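Side-chain contacts in aminotransferase class-III (Sphaerobacter thermophilus DSM 20745, PDB 6K8H), which belongs to the class-III aminotransferases, is also called an omega-transaminase, and has the type I fold of pyridoxal-phosphate-dependent enzymes: residues B[195-200]-B[206-211]; B[356-361]-B[365-370]; B[136-141]-B[216-221]. All coordinates share one frame; numbering follows the deposited sequence.

Interaction 1 (B[195-200]-B[206-211]); sequences VVLPFN and ERLIEQ
The flat groups here are modest: the peptide that joins Val196 to Leu197, and the ring of Pro198. Both meet one methyl, CD1 of Leu208. It approaches the carbonyl oxygen from a direction tilted out of the peptide plane, Leu208 CD1 lying 3.6 Å from Val196 O, and it meets the proline ring at its CD corner, with 4.1 Å between Pro198 CD and Leu208 CD1. The setting is a beta-alpha-beta crossover of the large, mostly parallel sheet of the type I fold: strand 194-197 runs up to a short loop, and helix 202-211 returns almost antiparallel to it, with 161° between the directions of the two short axes.

Leu208 is the main helix residue in the interface, with Ile209 beside it. Its CG lies beside the backbone N (chi1 -81°), which turns the branched end toward Val196 and Pro198 and leaves CB facing Leu197 on the strand. Leu197 starts out at a tangent to the helix, yet its tip bends back, and its chain slides past that of Leu208 in the opposite direction. Val195 adds CG1 on the same face of the strand, a looser contact at 4.3 Å from Leu208 CB.

Every residue that touches is buried, and no hydrogen bond crosses the interface, so the grip is apolar. Ile209 also packs against helix 235-248 through Leu241 and Ile244, while Val195 and Leu197 bond through their backbones to strand 146-150. The tightest carbon pair is a methyl wedged against the root of the opposing side chain: Leu197 CD2 stands 3.6 Å from Leu208 CB and, less closely, 4.2 Å from Ile209 CG1.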
loop_
_atom_site.group_PDB
_atom_site.type_symbol
_atom_site.label_atom_id
_atom_site.label_comp_id
_atom_site.label_asym_id
_atom_site.label_seq_id
_atom_site.Cartn_x
_atom_site.Cartn_y
_atom_site.Cartn_z
ATOM N N VAL B 195 -1.978 -18.480 -14.690
ATOM C CA VAL B 195 -1.188 -19.419 -15.484
ATOM C C VAL B 195 0.264 -19.315 -15.024
ATOM O O VAL B 195 0.883 -18.252 -15.157
ATOM C CB VAL B 195 -1.309 -19.114 -16.990
ATOM C CG1 VAL B 195 -0.394 -20.046 -17.819
ATOM C CG2 VAL B 195 -2.752 -19.216 -17.468
ATOM N N VAL B 196 0.817 -20.415 -14.508
ATOM C CA VAL B 196 2.160 -20.426 -13.922
ATOM C C VAL B 196 3.146 -20.991 -14.941
ATOM O O VAL B 196 3.043 -22.155 -15.344
ATOM C CB VAL B 196 2.199 -21.234 -12.613
ATOM C CG1 VAL B 196 3.558 -21.073 -11.953
ATOM C CG2 VAL B 196 1.097 -20.763 -11.650
ATOM N N LEU B 197 4.119 -20.166 -15.342
ATOM C CA LEU B 197 5.108 -20.398 -16.380
ATOM C C LEU B 197 6.454 -20.776 -15.777
ATOM O O LEU B 197 6.747 -20.459 -14.620
ATOM C CB LEU B 197 5.280 -19.148 -17.255
ATOM C CG LEU B 197 4.009 -18.449 -17.751
ATOM C CD1 LEU B 197 4.347 -17.082 -18.309
ATOM C CD2 LEU B 197 3.323 -19.297 -18.794
ATOM N N PRO B 198 7.303 -21.471 -16.543
ATOM C CA PRO B 198 8.658 -21.792 -16.057
ATOM C C PRO B 198 9.702 -20.738 -16.418
ATOM O O PRO B 198 9.968 -20.505 -17.608
ATOM C CB PRO B 198 8.962 -23.132 -16.742
ATOM C CG PRO B 198 8.148 -23.098 -18.024
ATOM C CD PRO B 198 6.940 -22.211 -17.765
ATOM N N PHE B 199 10.317 -20.107 -15.407
ATOM C CA PHE B 199 11.281 -19.041 -15.676
ATOM C C PHE B 199 12.478 -19.598 -16.449
ATOM O O PHE B 199 12.972 -20.690 -16.155
ATOM C CB PHE B 199 11.727 -18.387 -14.360
ATOM C CG PHE B 199 12.466 -17.073 -14.528
ATOM C CD1 PHE B 199 11.772 -15.885 -14.740
ATOM C CD2 PHE B 199 13.851 -17.028 -14.470
ATOM C CE1 PHE B 199 12.440 -14.670 -14.875
ATOM C CE2 PHE B 199 14.521 -15.815 -14.616
ATOM C CZ PHE B 199 13.810 -14.636 -14.822
ATOM N N ASN B 200 12.906 -18.866 -17.485
ATOM C CA ASN B 200 14.082 -19.228 -18.297
ATOM C C ASN B 200 13.912 -20.561 -19.027
ATOM O O ASN B 200 14.892 -21.248 -19.340
ATOM C CB ASN B 200 15.367 -19.257 -17.459
ATOM C CG ASN B 200 16.156 -17.973 -17.567
ATOM O OD1 ASN B 200 16.121 -17.298 -18.594
ATOM N ND2 ASN B 200 16.873 -17.623 -16.501
ATOM N N GLU B 206 6.281 -20.630 -23.937
ATOM C CA GLU B 206 5.552 -20.391 -25.177
ATOM C C GLU B 206 4.359 -21.323 -25.306
ATOM O O GLU B 206 3.270 -20.886 -25.696
ATOM C CB GLU B 206 6.490 -20.543 -26.377
ATOM C CG GLU B 206 7.426 -19.359 -26.567
ATOM C CD GLU B 206 8.197 -19.412 -27.877
ATOM O OE1 GLU B 206 8.383 -20.528 -28.421
ATOM O OE2 GLU B 206 8.609 -18.336 -28.364
ATOM N N ARG B 207 4.532 -22.606 -24.972
ATOM C CA ARG B 207 3.416 -23.537 -25.112
ATOM C C ARG B 207 2.252 -23.142 -24.203
ATOM O O ARG B 207 1.083 -23.201 -24.612
ATOM C CB ARG B 207 3.876 -24.965 -24.811
ATOM C CG ARG B 207 4.783 -25.604 -25.876
ATOM C CD ARG B 207 5.132 -27.053 -25.493
ATOM N NE ARG B 207 6.255 -27.116 -24.555
ATOM C CZ ARG B 207 6.361 -27.981 -23.542
ATOM N NH1 ARG B 207 5.397 -28.870 -23.317
ATOM N NH2 ARG B 207 7.436 -27.951 -22.746
ATOM N N LEU B 208 2.555 -22.707 -22.973
ATOM C CA LEU B 208 1.493 -22.296 -22.058
ATOM C C LEU B 208 0.814 -21.004 -22.510
ATOM O O LEU B 208 -0.415 -20.887 -22.427
ATOM C CB LEU B 208 2.054 -22.150 -20.646
ATOM C CG LEU B 208 2.179 -23.479 -19.905
ATOM C CD1 LEU B 208 3.102 -23.327 -18.699
ATOM C CD2 LEU B 208 0.810 -23.977 -19.468
ATOM N N ILE B 209 1.584 -20.024 -22.969
ATOM C CA ILE B 209 0.946 -18.763 -23.445
ATOM C C ILE B 209 0.069 -19.062 -24.670
ATOM O O ILE B 209 -1.063 -18.575 -24.722
ATOM C CB ILE B 209 2.005 -17.682 -23.711
ATOM C CG1 ILE B 209 2.605 -17.191 -22.391
ATOM C CG2 ILE B 209 1.411 -16.550 -24.526
ATOM C CD1 ILE B 209 3.860 -16.391 -22.528
ATOM N N GLU B 210 0.558 -19.925 -25.555
ATOM C CA GLU B 210 -0.166 -20.268 -26.803
ATOM C C GLU B 210 -1.517 -20.898 -26.447
ATOM O O GLU B 210 -2.524 -20.496 -27.010
ATOM C CB GLU B 210 0.702 -21.251 -27.584
ATOM C CG GLU B 210 0.809 -20.909 -29.049
ATOM C CD GLU B 210 -0.544 -20.982 -29.707
ATOM O OE1 GLU B 210 -1.411 -21.623 -29.122
ATOM O OE2 GLU B 210 -0.724 -20.401 -30.787
ATOM N N GLN B 211 -1.502 -21.786 -25.461
ATOM C CA GLN B 211 -2.667 -22.546 -24.958
ATOM C C GLN B 211 -3.710 -21.597 -24.357
ATOM O O GLN B 211 -4.896 -21.882 -24.512
ATOM C CB GLN B 211 -2.157 -23.528 -23.906
ATOM C CG GLN B 211 -3.248 -24.308 -23.198
ATOM C CD GLN B 211 -2.702 -25.503 -22.455
ATOM O OE1 GLN B 211 -3.397 -26.118 -21.652
ATOM N NE2 GLN B 211 -1.461 -25.857 -22.745
#

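Interaction 2 (B[356-361]-B[365-370]); sequences EVLREA and GQVTGY
Leu358, Gly365 and Val367 carry this contact, and one methyl of the leucine serves both of the others. From the last turns of helix 337-361, Leu358 points at the start of the next strand. Its CG sits beside the backbone N (chi1 -66°), and the chain then extends so that CD1 leads. That methyl lands on bare main chain, 3.9 Å from Gly365 C and, at 4.0 Å, almost as near to Gln366 N. Gly365 presents no side chain in between; the methyl stands over the face of the Gly365-Gln366 peptide, and the backbone of Gly365 is nearly fully extended. Val367, two residues on, turns its side chain to the same side and adds a marginal apolar touch, Leu358 CD1 to Val367 CG2 at 4.5 Å.

No polar bond spans the two segments. The charged groups work within the helix, on its exposed surface: Arg359 holds the carboxylate of Glu356 side-on, NE to OE1 and NH2 to OE2, with NE to OE1 measuring 2.9 Å.

The motif is a helix followed by a tight connection into an edge strand, here in the C-terminal part of the type I fold. Strand 366-370 borders 373-377 in a small antiparallel sheet. Val367 also packs on Val354 of helix 337-361, Leu358 reaches Leu378 just beyond strand 373-377, and the neighbouring Val357 meets helix 427-445 at Val434 and Phe437.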
loop_
_atom_site.group_PDB
_atom_site.type_symbol
_atom_site.label_atom_id
_atom_site.label_comp_id
_atom_site.label_asym_id
_atom_site.label_seq_id
_atom_site.Cartn_x
_atom_site.Cartn_y
_atom_site.Cartn_z
ATOM N N GLU B 356 36.766 -15.951 -4.585
ATOM C CA GLU B 356 38.111 -16.343 -4.177
ATOM C C GLU B 356 38.111 -16.992 -2.795
ATOM O O GLU B 356 38.855 -17.949 -2.567
ATOM C CB GLU B 356 39.054 -15.138 -4.218
ATOM C CG GLU B 356 40.437 -15.391 -3.599
ATOM C CD GLU B 356 41.263 -16.445 -4.342
ATOM O OE1 GLU B 356 40.835 -16.908 -5.424
ATOM O OE2 GLU B 356 42.353 -16.814 -3.838
ATOM N N VAL B 357 37.282 -16.494 -1.864
ATOM C CA VAL B 357 37.193 -17.109 -0.531
ATOM C C VAL B 357 36.692 -18.543 -0.644
ATOM O O VAL B 357 37.225 -19.462 -0.008
ATOM C CB VAL B 357 36.277 -16.281 0.398
ATOM C CG1 VAL B 357 35.873 -17.093 1.635
ATOM C CG2 VAL B 357 36.949 -14.996 0.820
ATOM N N LEU B 358 35.664 -18.756 -1.469
ATOM C CA LEU B 358 35.153 -20.103 -1.682
ATOM C C LEU B 358 36.215 -20.998 -2.314
ATOM O O LEU B 358 36.381 -22.161 -1.924
ATOM C CB LEU B 358 33.910 -20.044 -2.568
ATOM C CG LEU B 358 32.675 -19.351 -1.988
ATOM C CD1 LEU B 358 31.646 -19.098 -3.089
ATOM C CD2 LEU B 358 32.067 -20.210 -0.881
ATOM N N ARG B 359 36.937 -20.466 -3.288
ATOM C CA ARG B 359 37.959 -21.288 -3.969
ATOM C C ARG B 359 39.056 -21.679 -2.977
ATOM O O ARG B 359 39.366 -22.822 -2.893
ATOM C CB ARG B 359 38.584 -20.505 -5.120
ATOM C CG ARG B 359 39.588 -21.312 -5.916
ATOM C CD ARG B 359 40.587 -20.454 -6.671
ATOM N NE ARG B 359 41.495 -19.756 -5.793
ATOM C CZ ARG B 359 42.514 -20.319 -5.158
ATOM N NH1 ARG B 359 42.790 -21.596 -5.325
ATOM N NH2 ARG B 359 43.271 -19.602 -4.362
ATOM N N GLU B 360 39.553 -20.721 -2.211
ATOM C CA GLU B 360 40.638 -20.989 -1.235
ATOM C C GLU B 360 40.180 -21.983 -0.161
ATOM O O GLU B 360 41.013 -22.752 0.282
ATOM C CB GLU B 360 41.220 -19.732 -0.596
ATOM C CG GLU B 360 42.617 -19.973 -0.044
ATOM C CD GLU B 360 42.973 -19.255 1.245
ATOM O OE1 GLU B 360 44.068 -19.501 1.798
ATOM O OE2 GLU B 360 42.163 -18.452 1.696
ATOM N N ALA B 361 38.937 -21.878 0.297
ATOM C CA ALA B 361 38.433 -22.798 1.336
ATOM C C ALA B 361 38.088 -24.176 0.748
ATOM O O ALA B 361 37.774 -25.056 1.508
ATOM C CB ALA B 361 37.257 -22.191 2.055
ATOM N N GLY B 365 30.697 -23.383 -4.571
ATOM C CA GLY B 365 29.755 -22.282 -4.521
ATOM C C GLY B 365 29.904 -21.407 -5.737
ATOM O O GLY B 365 30.767 -21.622 -6.594
ATOM N N GLN B 366 29.058 -20.389 -5.783
ATOM C CA GLN B 366 29.057 -19.447 -6.892
ATOM C C GLN B 366 28.417 -18.170 -6.382
ATOM O O GLN B 366 27.805 -18.145 -5.310
ATOM C CB GLN B 366 28.311 -20.003 -8.110
ATOM C CG GLN B 366 26.877 -20.398 -7.793
ATOM C CD GLN B 366 26.203 -21.157 -8.909
ATOM O OE1 GLN B 366 26.194 -20.715 -10.065
ATOM N NE2 GLN B 366 25.603 -22.299 -8.569
ATOM N N VAL B 367 28.630 -17.089 -7.111
ATOM C CA VAL B 367 28.047 -15.806 -6.754
ATOM C C VAL B 367 27.410 -15.230 -8.002
ATOM O O VAL B 367 28.084 -15.075 -9.030
ATOM C CB VAL B 367 29.077 -14.827 -6.168
ATOM C CG1 VAL B 367 28.354 -13.623 -5.586
ATOM C CG2 VAL B 367 29.918 -15.509 -5.093
ATOM N N THR B 368 26.118 -14.920 -7.919
ATOM C CA THR B 368 25.433 -14.217 -8.993
ATOM C C THR B 368 25.236 -12.765 -8.580
ATOM O O THR B 368 25.351 -12.415 -7.404
ATOM C CB THR B 368 24.077 -14.861 -9.329
ATOM O OG1 THR B 368 23.220 -14.857 -8.176
ATOM C CG2 THR B 368 24.268 -16.278 -9.829
ATOM N N GLY B 369 24.928 -11.923 -9.555
ATOM C CA GLY B 369 24.606 -10.547 -9.233
ATOM C C GLY B 369 24.816 -9.629 -10.411
ATOM O O GLY B 369 25.368 -10.002 -11.443
ATOM N N TYR B 370 24.361 -8.394 -10.223
ATOM C CA TYR B 370 24.465 -7.363 -11.246
ATOM C C TYR B 370 24.396 -6.005 -10.561
ATOM O O TYR B 370 23.650 -5.836 -9.594
ATOM C CB TYR B 370 23.353 -7.490 -12.301
ATOM C CG TYR B 370 23.623 -6.590 -13.489
ATOM C CD1 TYR B 370 23.291 -5.238 -13.453
ATOM C CD2 TYR B 370 24.262 -7.080 -14.621
ATOM C CE1 TYR B 370 23.572 -4.408 -14.520
ATOM C CE2 TYR B 370 24.545 -6.260 -15.698
ATOM C CZ TYR B 370 24.205 -4.930 -15.638
ATOM O OH TYR B 370 24.495 -4.118 -16.701
#

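Interaction 3 (B[136-141]-B[216-221]); sequences KAARAY and LAAVLI
Segments 136-141 and 216-221 run in roughly opposite directions, at 149° between their short axes, and those axes pass 7.0 Å apart. The approach is close for a helix on a strand, the CA atoms of Arg139 and Ala217 being 5.4 Å apart, and the small side chains at the crossing allow it. Ala217 departs from the extended course of its strand, with phi/psi of -72°/-38°, and with that kink two successive residues, Ala217 and Ala218, both point at the helix.

Their methyls find different targets. Ala217 CB stands over the face of the peptide between Ala138 and Arg139, 3.8 Å from Ala138 O and 4.0 Å from Arg139 N. The methyl of Ala138 points straight at Ala218 CB, 3.7 Å from Ala138 CB, and meets it from the side. That same helix methyl also lies near the strand's main chain, Ala138 CB being 3.8 Å from Ala217 O.

This is an alpha/beta layer of the type I fold: helix 127-142 packs on the large sheet, in which strand 216-221 runs between 146-150 and 251-255 and bonds through its backbone to both.

Arg139 only brushes the strand, its CG 4.2 Å from Ala217 CB. With CG beside the backbone N, the long chain passes Ala217 and carries the guanidinium group onward. There NE is hydrogen-bonded to Pro145 O, the guanidinium makes a cation-pi contact with Phe160 of the same chain, and NH1 forms a salt bridge with Asp159 of the second subunit. Lys136, on the same helix, makes a second intersubunit salt bridge, from NZ to Glu162 of that neighbouring subunit.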
loop_
_atom_site.group_PDB
_atom_site.type_symbol
_atom_site.label_atom_id
_atom_site.label_comp_id
_atom_site.label_asym_id
_atom_site.label_seq_id
_atom_site.Cartn_x
_atom_site.Cartn_y
_atom_site.Cartn_z
ATOM N N LYS B 136 -4.457 -4.816 -12.923
ATOM C CA LYS B 136 -5.798 -4.219 -13.159
ATOM C C LYS B 136 -5.798 -3.410 -14.463
ATOM O O LYS B 136 -6.764 -3.498 -15.215
ATOM C CB LYS B 136 -6.231 -3.429 -11.925
ATOM C CG LYS B 136 -6.593 -4.300 -10.731
ATOM C CD LYS B 136 -6.705 -3.566 -9.421
ATOM C CE LYS B 136 -7.591 -2.344 -9.476
ATOM N NZ LYS B 136 -8.962 -2.625 -8.998
ATOM N N ALA B 137 -4.726 -2.669 -14.723
ATOM C CA ALA B 137 -4.656 -1.906 -15.961
ATOM C C ALA B 137 -4.694 -2.835 -17.160
ATOM O O ALA B 137 -5.379 -2.552 -18.151
ATOM C CB ALA B 137 -3.391 -1.043 -15.995
ATOM N N ALA B 138 -3.962 -3.955 -17.083
ATOM C CA ALA B 138 -3.939 -4.904 -18.189
ATOM C C ALA B 138 -5.307 -5.528 -18.414
ATOM O O ALA B 138 -5.726 -5.728 -19.564
ATOM C CB ALA B 138 -2.894 -5.990 -17.936
ATOM N N ARG B 139 -6.009 -5.870 -17.335
ATOM C CA ARG B 139 -7.374 -6.366 -17.497
ATOM C C ARG B 139 -8.261 -5.324 -18.173
ATOM O O ARG B 139 -9.053 -5.658 -19.061
ATOM C CB ARG B 139 -7.967 -6.777 -16.149
ATOM C CG ARG B 139 -7.357 -8.041 -15.524
ATOM C CD ARG B 139 -8.376 -8.787 -14.665
ATOM N NE ARG B 139 -7.752 -9.663 -13.662
ATOM C CZ ARG B 139 -7.540 -9.317 -12.393
ATOM N NH1 ARG B 139 -7.889 -8.112 -11.964
ATOM N NH2 ARG B 139 -6.974 -10.171 -11.550
ATOM N N ALA B 140 -8.161 -4.056 -17.754
ATOM C CA ALA B 140 -9.019 -3.024 -18.338
ATOM C C ALA B 140 -8.663 -2.754 -19.787
ATOM O O ALA B 140 -9.535 -2.406 -20.590
ATOM C CB ALA B 140 -8.914 -1.718 -17.540
ATOM N N TYR B 141 -7.380 -2.855 -20.119
ATOM C CA TYR B 141 -6.928 -2.548 -21.462
ATOM C C TYR B 141 -7.324 -3.658 -22.426
ATOM O O TYR B 141 -7.874 -3.395 -23.500
ATOM C CB TYR B 141 -5.409 -2.353 -21.462
ATOM C CG TYR B 141 -4.889 -1.990 -22.820
ATOM C CD1 TYR B 141 -5.062 -0.714 -23.333
ATOM C CD2 TYR B 141 -4.266 -2.939 -23.608
ATOM C CE1 TYR B 141 -4.611 -0.383 -24.610
ATOM C CE2 TYR B 141 -3.810 -2.628 -24.867
ATOM C CZ TYR B 141 -3.983 -1.354 -25.368
ATOM O OH TYR B 141 -3.514 -1.071 -26.630
ATOM N N LEU B 216 -5.513 -14.382 -21.636
ATOM C CA LEU B 216 -4.419 -13.814 -20.851
ATOM C C LEU B 216 -4.371 -12.310 -21.076
ATOM O O LEU B 216 -4.016 -11.846 -22.168
ATOM C CB LEU B 216 -3.089 -14.450 -21.242
ATOM C CG LEU B 216 -2.645 -15.746 -20.572
ATOM C CD1 LEU B 216 -1.324 -16.231 -21.160
ATOM C CD2 LEU B 216 -2.531 -15.545 -19.055
ATOM N N ALA B 217 -4.705 -11.545 -20.029
ATOM C CA ALA B 217 -4.514 -10.095 -20.060
ATOM C C ALA B 217 -3.041 -9.702 -19.979
ATOM O O ALA B 217 -2.618 -8.733 -20.621
ATOM C CB ALA B 217 -5.274 -9.438 -18.910
ATOM N N ALA B 218 -2.248 -10.424 -19.188
ATOM C CA ALA B 218 -0.879 -10.006 -18.923
ATOM C C ALA B 218 0.013 -11.197 -18.600
ATOM O O ALA B 218 -0.447 -12.230 -18.100
ATOM C CB ALA B 218 -0.803 -9.028 -17.743
ATOM N N VAL B 219 1.304 -11.020 -18.872
ATOM C CA VAL B 219 2.379 -11.841 -18.310
ATOM C C VAL B 219 3.208 -10.938 -17.401
ATOM O O VAL B 219 3.706 -9.895 -17.840
ATOM C CB VAL B 219 3.271 -12.467 -19.392
ATOM C CG1 VAL B 219 4.454 -13.186 -18.732
ATOM C CG2 VAL B 219 2.501 -13.415 -20.295
ATOM N N LEU B 220 3.360 -11.334 -16.143
ATOM C CA LEU B 220 4.117 -10.565 -15.163
ATOM C C LEU B 220 5.439 -11.276 -14.922
ATOM O O LEU B 220 5.450 -12.481 -14.647
ATOM C CB LEU B 220 3.317 -10.432 -13.866
ATOM C CG LEU B 220 3.967 -9.954 -12.577
ATOM C CD1 LEU B 220 4.184 -8.448 -12.650
ATOM C CD2 LEU B 220 3.063 -10.347 -11.423
ATOM N N ILE B 221 6.550 -10.551 -15.051
ATOM C CA ILE B 221 7.863 -11.179 -14.942
ATOM C C ILE B 221 8.831 -10.259 -14.206
ATOM O O ILE B 221 8.934 -9.071 -14.524
ATOM C CB ILE B 221 8.425 -11.560 -16.325
ATOM C CG1 ILE B 221 9.773 -12.258 -16.152
ATOM C CG2 ILE B 221 8.486 -10.338 -17.248
ATOM C CD1 ILE B 221 10.336 -12.824 -17.448
#

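In the fold
Followed from the N terminus, helix 127-142 comes first and opens interaction 3, which closes only when the chain arrives at strand 216-221. Within that long excursion lies the short loop of interaction 1, opened by strand 194-197 and closed by helix 202-211, whose end leads directly to the closing strand. The two contacts touch: Leu197 and Ile209 both pack on Val219, and Phe199 on Ile221, and both rest on strands of the large sheet. Interaction 2 follows in series, a tight helix-to-strand closure in the C-terminal part of the chain. Its centre lies about 39 Å from that of interaction 3, across the chain's centre.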